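Local structure of DHHA1 domain protein (3KEW) at residues A[38-52]-A[84-98]. The protein is probably an alanyl-tRNA synthetase-related, zinc-binding protein, whose relatives remove amino acids wrongly attached to tRNA. Residues are numbered along the deposited sequence; the frame is centred on the assembly and turned at random.
Sequences AFFPGGGGQMGDLGL and CELDWERRFDGMQQH. With ZN (zinc ion), chain C.
Gln46 and His98 meet at the zinc site, where a glycine-rich loop lies along the first turns of the helix that carries two of the metal ligands. The loop, which leaves the barrel and returns to it, is consistent with the glycine-rich motif of AlaX-type editing proteins. His98 binds zinc through NE2 (2.3 Å), while its ND1 donates to Gln46 OE1 (2.8 Å), approaching from above the plane of the amide carbonyl; together with the metal bond, this second-shell contact helps set the rotation of the imidazole. Gln46 gets there with CG anti to its backbone N (chi1 -178°) and an extended chain, its amide turned 72° from the ring. At the tip of the loop, a type I' turn from Gly43 to Gln46, Gly44 O appears to accept a short bond from a zinc-bound water.

Farther along, two arginines clasp the returning arm. The extended Arg90 grips Gly48 O side-on with NE and NH2, both at 2.8 Å and in the guanidinium plane, while Leu50 CG covers one face. Arg91 NE reaches the syn lone pair of Asp49 OD2 at 2.8 Å, the two groups nearly coplanar in a salt bridge. The same oxygen takes Phe40 N from above the carboxylate plane, so two donors hold this buried group. Leu86 CD2 sits over the centre of the Phe39 ring, 3.6 Å from its centroid, a CH-pi contact.

Beyond it, Leu52 and Glu85 form an antiparallel hydrogen-bonded pair between barrel strands 51-53 and 82-86. Helix 88-112 follows the N-cap Asp87 and runs to the zinc, which His102 and Cys195 also bind, with Leu121 of strand 116-121 against Gln46 and His98.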
ATOM      1  N   ALA A  38      10.068  10.466  -1.081  1.00 43.69           N
ATOM      2  CA  ALA A  38       9.724   9.080  -0.791  1.00 43.82           C
ATOM      3  C   ALA A  38       8.542   9.013   0.181  1.00 45.44           C
ATOM      4  O   ALA A  38       8.172   7.933   0.631  1.00 46.97           O
ATOM      5  CB  ALA A  38      10.944   8.332  -0.219  1.00 37.68           C
ATOM      6  N   PHE A  39       7.960  10.170   0.513  1.00 44.81           N
ATOM      7  CA  PHE A  39       6.764  10.219   1.363  1.00 41.07           C
ATOM      8  C   PHE A  39       5.531   9.905   0.518  1.00 44.77           C
ATOM      9  O   PHE A  39       5.178  10.672  -0.389  1.00 43.60           O
ATOM     10  CB  PHE A  39       6.610  11.584   2.064  1.00 34.61           C
ATOM     11  CG  PHE A  39       7.653  11.858   3.134  1.00 40.58           C
ATOM     12  CD1 PHE A  39       7.392  11.563   4.474  1.00 38.32           C
ATOM     13  CD2 PHE A  39       8.885  12.417   2.808  1.00 45.67           C
ATOM     14  CE1 PHE A  39       8.353  11.789   5.464  1.00 44.99           C
ATOM     15  CE2 PHE A  39       9.849  12.668   3.794  1.00 40.20           C
ATOM     16  CZ  PHE A  39       9.583  12.345   5.126  1.00 39.46           C
ATOM     17  N   PHE A  40       4.899   8.761   0.804  1.00 44.31           N
ATOM     18  CA  PHE A  40       3.639   8.355   0.166  1.00 43.93           C
ATOM     19  C   PHE A  40       2.547   9.261   0.725  1.00 45.60           C
ATOM     20  O   PHE A  40       2.476   9.437   1.953  1.00 41.82           O
ATOM     21  CB  PHE A  40       3.347   6.885   0.503  1.00 45.34           C
ATOM     22  CG  PHE A  40       2.218   6.257  -0.292  1.00 45.70           C
ATOM     23  CD1 PHE A  40       1.228   5.513   0.359  1.00 42.38           C
ATOM     24  CD2 PHE A  40       2.161   6.371  -1.680  1.00 46.30           C
ATOM     25  CE1 PHE A  40       0.193   4.902  -0.361  1.00 44.69           C
ATOM     26  CE2 PHE A  40       1.132   5.771  -2.409  1.00 43.56           C
ATOM     27  CZ  PHE A  40       0.146   5.024  -1.749  1.00 41.12           C
ATOM     28  N   PRO A  41       1.748   9.898  -0.160  1.00 45.70           N
ATOM     29  CA  PRO A  41       0.592  10.707   0.272  1.00 48.71           C
ATOM     30  C   PRO A  41      -0.660   9.893   0.668  1.00 54.04           C
ATOM     31  O   PRO A  41      -1.570  10.432   1.322  1.00 50.79           O
ATOM     32  CB  PRO A  41       0.293  11.573  -0.961  1.00 48.14           C
ATOM     33  CG  PRO A  41       0.765  10.754  -2.123  1.00 47.22           C
ATOM     34  CD  PRO A  41       1.923   9.928  -1.627  1.00 43.88           C
ATOM     35  N   GLY A  42      -0.685   8.616   0.292  1.00 49.80           N
ATOM     36  CA  GLY A  42      -1.876   7.783   0.416  1.00 52.52           C
ATOM     37  C   GLY A  42      -2.361   7.357  -0.956  1.00 52.35           C
ATOM     38  O   GLY A  42      -2.053   8.017  -1.948  1.00 55.59           O
ATOM     39  N   GLY A  43      -3.115   6.257  -1.020  1.00 49.79           N
ATOM     40  CA  GLY A  43      -3.619   5.730  -2.295  1.00 46.23           C
ATOM     41  C   GLY A  43      -4.043   4.271  -2.238  1.00 50.24           C
ATOM     42  O   GLY A  43      -3.434   3.465  -1.538  1.00 52.02           O
ATOM     43  N   GLY A  44      -5.098   3.932  -2.973  1.00 52.10           N
ATOM     44  CA  GLY A  44      -5.649   2.569  -2.992  1.00 51.74           C
ATOM     45  C   GLY A  44      -6.152   2.016  -1.657  1.00 52.61           C
ATOM     46  O   GLY A  44      -6.249   0.795  -1.491  1.00 44.63           O
ATOM     47  N   GLY A  45      -6.473   2.908  -0.716  1.00 45.80           N
ATOM     48  CA  GLY A  45      -6.911   2.511   0.615  1.00 46.05           C
ATOM     49  C   GLY A  45      -5.824   2.601   1.677  1.00 50.22           C
ATOM     50  O   GLY A  45      -6.098   2.499   2.877  1.00 47.13           O
ATOM     51  N   GLN A  46      -4.586   2.804   1.231  1.00 43.71           N
ATOM     52  CA  GLN A  46      -3.433   2.793   2.105  1.00 43.18           C
ATOM     53  C   GLN A  46      -3.133   4.206   2.571  1.00 48.20           C
ATOM     54  O   GLN A  46      -3.187   5.145   1.775  1.00 47.09           O
ATOM     55  CB  GLN A  46      -2.246   2.213   1.342  1.00 41.07           C
ATOM     56  CG  GLN A  46      -0.943   2.070   2.099  1.00 35.18           C
ATOM     57  CD  GLN A  46       0.054   1.289   1.281  1.00 47.24           C
ATOM     58  OE1 GLN A  46      -0.290   0.762   0.210  1.00 37.83           O
ATOM     59  NE2 GLN A  46       1.298   1.211   1.764  1.00 28.75           N
ATOM     60  N   MET A  47      -2.825   4.337   3.860  1.00 50.19           N
ATOM     61  CA  MET A  47      -2.487   5.614   4.490  1.00 57.12           C
ATOM     62  C   MET A  47      -1.146   6.178   4.027  1.00 53.55           C
ATOM     63  O   MET A  47      -0.298   5.447   3.516  1.00 51.09           O
ATOM     64  CB  MET A  47      -2.478   5.462   6.011  1.00 59.04           C
ATOM     65  CG  MET A  47      -3.748   5.967   6.691  1.00 74.27           C
ATOM     66  SD  MET A  47      -3.679   5.854   8.496  1.00 80.01           S
ATOM     67  CE  MET A  47      -4.597   7.332   8.962  1.00 73.39           C
ATOM     68  N   GLY A  48      -0.969   7.485   4.214  1.00 48.53           N
ATOM     69  CA  GLY A  48       0.259   8.170   3.839  1.00 46.82           C
ATOM     70  C   GLY A  48       1.329   8.151   4.911  1.00 50.43           C
ATOM     71  O   GLY A  48       1.074   7.712   6.038  1.00 51.18           O
ATOM     72  N   ASP A  49       2.518   8.658   4.566  1.00 48.02           N
ATOM     73  CA  ASP A  49       3.688   8.606   5.449  1.00 44.63           C
ATOM     74  C   ASP A  49       3.802   9.747   6.465  1.00 47.32           C
ATOM     75  O   ASP A  49       3.139  10.774   6.350  1.00 47.27           O
ATOM     76  CB  ASP A  49       4.980   8.515   4.623  1.00 44.14           C
ATOM     77  CG  ASP A  49       5.185   7.132   4.006  1.00 55.06           C
ATOM     78  OD1 ASP A  49       4.818   6.130   4.665  1.00 53.72           O
ATOM     79  OD2 ASP A  49       5.717   7.045   2.875  1.00 46.55           O
ATOM     80  N   LEU A  50       4.645   9.520   7.472  1.00 49.32           N
ATOM     81  CA  LEU A  50       5.073  10.536   8.431  1.00 54.03           C
ATOM     82  C   LEU A  50       6.590  10.445   8.500  1.00 52.43           C
ATOM     83  O   LEU A  50       7.189   9.611   7.815  1.00 54.87           O
ATOM     84  CB  LEU A  50       4.475  10.278   9.824  1.00 54.52           C
ATOM     85  CG  LEU A  50       2.959  10.263  10.043  1.00 56.81           C
ATOM     86  CD1 LEU A  50       2.653  10.073  11.527  1.00 56.90           C
ATOM     87  CD2 LEU A  50       2.293  11.525   9.518  1.00 60.06           C
ATOM     88  N   GLY A  51       7.215  11.281   9.325  1.00 49.35           N
ATOM     89  CA  GLY A  51       8.663  11.224   9.484  1.00 52.60           C
ATOM     90  C   GLY A  51       9.304  12.575   9.720  1.00 55.12           C
ATOM     91  O   GLY A  51       8.736  13.421  10.415  1.00 53.49           O
ATOM     92  N   LEU A  52      10.497  12.766   9.153  1.00 55.78           N
ATOM     93  CA  LEU A  52      11.277  13.991   9.368  1.00 52.73           C
ATOM     94  C   LEU A  52      11.838  14.539   8.066  1.00 53.77           C
ATOM     95  O   LEU A  52      12.305  13.783   7.217  1.00 54.26           O
ATOM     96  CB  LEU A  52      12.446  13.742  10.326  1.00 51.86           C
ATOM     97  CG  LEU A  52      12.254  13.214  11.747  1.00 56.29           C
ATOM     98  CD1 LEU A  52      13.602  12.781  12.302  1.00 54.11           C
ATOM     99  CD2 LEU A  52      11.621  14.265  12.646  1.00 62.49           C
ATOM    100  N   CYS A  84      16.147  13.729   4.732  1.00 57.14           N
ATOM    101  CA  CYS A  84      14.742  13.373   4.900  1.00 57.42           C
ATOM    102  C   CYS A  84      14.597  11.887   5.186  1.00 60.57           C
ATOM    103  O   CYS A  84      15.114  11.058   4.430  1.00 65.93           O
ATOM    104  CB  CYS A  84      13.949  13.728   3.651  1.00 55.87           C
ATOM    105  SG  CYS A  84      14.163  15.409   3.049  1.00 54.26           S
ATOM    106  N   GLU A  85      13.890  11.551   6.265  1.00 56.47           N
ATOM    107  CA  GLU A  85      13.700  10.150   6.637  1.00 57.23           C
ATOM    108  C   GLU A  85      12.264   9.782   6.998  1.00 55.01           C
ATOM    109  O   GLU A  85      11.582  10.503   7.731  1.00 52.45           O
ATOM    110  CB  GLU A  85      14.680   9.714   7.734  1.00 57.82           C
ATOM    111  CG  GLU A  85      15.073  10.784   8.730  1.00 68.03           C
ATOM    112  CD  GLU A  85      16.390  10.474   9.426  1.00 77.77           C
ATOM    113  OE1 GLU A  85      17.391  10.215   8.723  1.00 83.31           O
ATOM    114  OE2 GLU A  85      16.426  10.498  10.674  1.00 77.31           O
ATOM    115  N   LEU A  86      11.816   8.653   6.458  1.00 52.89           N
ATOM    116  CA  LEU A  86      10.475   8.146   6.722  1.00 50.81           C
ATOM    117  C   LEU A  86      10.407   7.526   8.111  1.00 53.10           C
ATOM    118  O   LEU A  86      11.404   7.018   8.633  1.00 52.44           O
ATOM    119  CB  LEU A  86      10.064   7.098   5.676  1.00 47.02           C
ATOM    120  CG  LEU A  86      10.057   7.408   4.174  1.00 47.65           C
ATOM    121  CD1 LEU A  86       9.632   6.190   3.361  1.00 43.47           C
ATOM    122  CD2 LEU A  86       9.167   8.555   3.833  1.00 43.32           C
ATOM    123  N   ASP A  87       9.226   7.598   8.715  1.00 55.67           N
ATOM    124  CA  ASP A  87       8.848   6.701   9.802  1.00 52.58           C
ATOM    125  C   ASP A  87       8.655   5.358   9.098  1.00 46.38           C
ATOM    126  O   ASP A  87       7.621   5.117   8.480  1.00 49.71           O
ATOM    127  CB  ASP A  87       7.535   7.206  10.420  1.00 55.06           C
ATOM    128  CG  ASP A  87       7.064   6.393  11.631  1.00 59.27           C
ATOM    129  OD1 ASP A  87       7.599   5.303  11.942  1.00 54.47           O
ATOM    130  OD2 ASP A  87       6.109   6.871  12.275  1.00 61.20           O
ATOM    131  N   TRP A  88       9.682   4.513   9.154  1.00 44.19           N
ATOM    132  CA  TRP A  88       9.678   3.253   8.408  1.00 48.54           C
ATOM    133  C   TRP A  88       8.727   2.196   8.987  1.00 48.30           C
ATOM    134  O   TRP A  88       8.189   1.376   8.248  1.00 49.68           O
ATOM    135  CB  TRP A  88      11.090   2.669   8.229  1.00 42.32           C
ATOM    136  CG  TRP A  88      11.047   1.435   7.350  1.00 43.15           C
ATOM    137  CD1 TRP A  88      11.242   0.140   7.737  1.00 37.57           C
ATOM    138  CD2 TRP A  88      10.708   1.392   5.958  1.00 38.31           C
ATOM    139  NE1 TRP A  88      11.067  -0.705   6.663  1.00 39.61           N
ATOM    140  CE2 TRP A  88      10.744   0.039   5.560  1.00 39.86           C
ATOM    141  CE3 TRP A  88      10.393   2.369   4.999  1.00 33.78           C
ATOM    142  CZ2 TRP A  88      10.472  -0.358   4.255  1.00 39.08           C
ATOM    143  CZ3 TRP A  88      10.133   1.969   3.704  1.00 43.04           C
ATOM    144  CH2 TRP A  88      10.177   0.627   3.343  1.00 33.26           C
ATOM    145  N   GLU A  89       8.530   2.220  10.301  1.00 49.40           N
ATOM    146  CA  GLU A  89       7.621   1.290  10.962  1.00 50.76           C
ATOM    147  C   GLU A  89       6.185   1.468  10.463  1.00 46.26           C
ATOM    148  O   GLU A  89       5.521   0.490  10.124  1.00 47.58           O
ATOM    149  CB  GLU A  89       7.718   1.427  12.490  1.00 53.94           C
ATOM    150  CG  GLU A  89       8.614   0.376  13.162  1.00 69.25           C
ATOM    151  CD  GLU A  89      10.028   0.299  12.578  1.00 82.91           C
ATOM    152  OE1 GLU A  89      10.845   1.207  12.849  1.00 85.34           O
ATOM    153  OE2 GLU A  89      10.327  -0.685  11.861  1.00 86.41           O
ATOM    154  N   ARG A  90       5.739   2.719  10.385  1.00 42.78           N
ATOM    155  CA  ARG A  90       4.432   3.062   9.848  1.00 40.35           C
ATOM    156  C   ARG A  90       4.305   2.652   8.380  1.00 44.16           C
ATOM    157  O   ARG A  90       3.289   2.093   7.974  1.00 43.73           O
ATOM    158  CB  ARG A  90       4.205   4.562   9.975  1.00 45.05           C
ATOM    159  CG  ARG A  90       2.854   5.042   9.487  1.00 50.61           C
ATOM    160  CD  ARG A  90       2.813   6.560   9.436  1.00 48.72           C
ATOM    161  NE  ARG A  90       1.665   7.045   8.672  1.00 46.66           N
ATOM    162  CZ  ARG A  90       0.484   7.353   9.200  1.00 54.62           C
ATOM    163  NH1 ARG A  90       0.277   7.241  10.509  1.00 53.11           N
ATOM    164  NH2 ARG A  90      -0.492   7.779   8.414  1.00 55.10           N
ATOM    165  N   ARG A  91       5.340   2.960   7.602  1.00 43.34           N
ATOM    166  CA  ARG A  91       5.397   2.667   6.171  1.00 45.57           C
ATOM    167  C   ARG A  91       5.189   1.190   5.951  1.00 37.36           C
ATOM    168  O   ARG A  91       4.297   0.784   5.208  1.00 47.26           O
ATOM    169  CB  ARG A  91       6.800   2.974   5.650  1.00 43.17           C
ATOM    170  CG  ARG A  91       6.906   3.785   4.433  1.00 50.68           C
ATOM    171  CD  ARG A  91       6.087   3.365   3.233  1.00 46.95           C
ATOM    172  NE  ARG A  91       6.405   4.366   2.225  1.00 47.47           N
ATOM    173  CZ  ARG A  91       7.225   4.163   1.200  1.00 53.26           C
ATOM    174  NH1 ARG A  91       7.743   2.966   0.977  1.00 44.68           N
ATOM    175  NH2 ARG A  91       7.491   5.153   0.371  1.00 54.26           N
ATOM    176  N   PHE A  92       6.067   0.408   6.573  1.00 41.31           N
ATOM    177  CA  PHE A  92       6.156  -1.030   6.353  1.00 38.01           C
ATOM    178  C   PHE A  92       4.898  -1.745   6.850  1.00 40.80           C
ATOM    179  O   PHE A  92       4.422  -2.690   6.211  1.00 44.91           O
ATOM    180  CB  PHE A  92       7.428  -1.593   7.006  1.00 38.34           C
ATOM    181  CG  PHE A  92       7.818  -2.956   6.498  1.00 43.38           C
ATOM    182  CD1 PHE A  92       8.011  -3.176   5.134  1.00 43.30           C
ATOM    183  CD2 PHE A  92       7.988  -4.022   7.380  1.00 47.12           C
ATOM    184  CE1 PHE A  92       8.363  -4.437   4.648  1.00 44.22           C
ATOM    185  CE2 PHE A  92       8.341  -5.287   6.906  1.00 44.04           C
ATOM    186  CZ  PHE A  92       8.529  -5.491   5.532  1.00 40.82           C
ATOM    187  N   ASP A  93       4.360  -1.283   7.978  1.00 41.78           N
ATOM    188  CA  ASP A  93       3.091  -1.805   8.502  1.00 48.34           C
ATOM    189  C   ASP A  93       1.991  -1.747   7.441  1.00 43.64           C
ATOM    190  O   ASP A  93       1.358  -2.757   7.152  1.00 47.60           O
ATOM    191  CB  ASP A  93       2.651  -1.047   9.761  1.00 47.66           C
ATOM    192  CG  ASP A  93       1.269  -1.465  10.240  1.00 56.76           C
ATOM    193  OD1 ASP A  93       1.055  -2.675  10.457  1.00 52.14           O
ATOM    194  OD2 ASP A  93       0.394  -0.583  10.396  1.00 61.45           O
ATOM    195  N   GLY A  94       1.807  -0.567   6.847  1.00 43.51           N
ATOM    196  CA  GLY A  94       0.840  -0.366   5.768  1.00 35.31           C
ATOM    197  C   GLY A  94       1.143  -1.172   4.518  1.00 39.52           C
ATOM    198  O   GLY A  94       0.224  -1.666   3.875  1.00 38.33           O
ATOM    199  N   MET A  95       2.427  -1.302   4.180  1.00 35.77           N
ATOM    200  CA  MET A  95       2.854  -2.153   3.057  1.00 38.35           C
ATOM    201  C   MET A  95       2.406  -3.611   3.265  1.00 38.21           C
ATOM    202  O   MET A  95       1.853  -4.231   2.348  1.00 43.98           O
ATOM    203  CB  MET A  95       4.382  -2.081   2.848  1.00 38.53           C
ATOM    204  CG  MET A  95       4.942  -0.722   2.322  1.00 34.51           C
ATOM    205  SD  MET A  95       6.740  -0.524   2.328  1.00 30.89           S
ATOM    206  CE  MET A  95       7.132  -1.581   0.928  1.00 36.25           C
ATOM    207  N   GLN A  96       2.639  -4.138   4.473  1.00 39.56           N
ATOM    208  CA  GLN A  96       2.273  -5.524   4.836  1.00 39.84           C
ATOM    209  C   GLN A  96       0.763  -5.780   4.843  1.00 37.47           C
ATOM    210  O   GLN A  96       0.303  -6.796   4.304  1.00 37.38           O
ATOM    211  CB  GLN A  96       2.880  -5.927   6.193  1.00 40.90           C
ATOM    212  CG  GLN A  96       4.392  -6.085   6.175  1.00 40.32           C
ATOM    213  CD  GLN A  96       4.971  -6.399   7.533  1.00 42.95           C
ATOM    214  OE1 GLN A  96       4.701  -5.708   8.517  1.00 39.86           O
ATOM    215  NE2 GLN A  96       5.794  -7.432   7.593  1.00 40.10           N
ATOM    216  N   GLN A  97      -0.013  -4.865   5.432  1.00 35.56           N
ATOM    217  CA  GLN A  97      -1.487  -5.023   5.470  1.00 36.84           C
ATOM    218  C   GLN A  97      -2.127  -5.005   4.098  1.00 40.17           C
ATOM    219  O   GLN A  97      -3.104  -5.716   3.862  1.00 35.81           O
ATOM    220  CB  GLN A  97      -2.171  -3.968   6.342  1.00 40.07           C
ATOM    221  CG  GLN A  97      -1.609  -3.802   7.739  1.00 32.76           C
ATOM    222  CD  GLN A  97      -1.146  -5.100   8.392  1.00 39.26           C
ATOM    223  OE1 GLN A  97      -1.920  -6.051   8.549  1.00 40.57           O
ATOM    224  NE2 GLN A  97       0.125  -5.128   8.804  1.00 36.94           N
ATOM    225  N   HIS A  98      -1.577  -4.190   3.196  1.00 41.89           N
ATOM    226  CA  HIS A  98      -2.124  -4.062   1.847  1.00 37.19           C
ATOM    227  C   HIS A  98      -1.827  -5.302   1.007  1.00 37.36           C
ATOM    228  O   HIS A  98      -2.729  -5.841   0.367  1.00 38.29           O
ATOM    229  CB  HIS A  98      -1.586  -2.799   1.163  1.00 39.81           C
ATOM    230  CG  HIS A  98      -2.418  -2.325   0.011  1.00 45.36           C
ATOM    231  ND1 HIS A  98      -2.401  -1.015  -0.417  1.00 47.85           N
ATOM    232  CD2 HIS A  98      -3.291  -2.973  -0.802  1.00 41.64           C
ATOM    233  CE1 HIS A  98      -3.219  -0.878  -1.446  1.00 51.01           C
ATOM    234  NE2 HIS A  98      -3.772  -2.051  -1.699  1.00 46.16           N
TER
HETATM  235 ZN    ZN C 240      -4.808  -2.740  -3.662  1.00 53.93          ZN
HETATM  236  O   HOH W   1      -6.177  -0.767  -3.447  1.00 43.56           O
HETATM  237  O   HOH W   2       2.199   2.078   3.842  1.00 33.37           O
HETATM  238  O   HOH W   3       5.547   6.537   7.377  1.00 45.72           O
HETATM  239  O   HOH W   4      -5.989  -3.105  -5.526  1.00 56.35           O
HETATM  240  O   HOH W   5      -6.650  -3.894  -2.848  1.00 38.86           O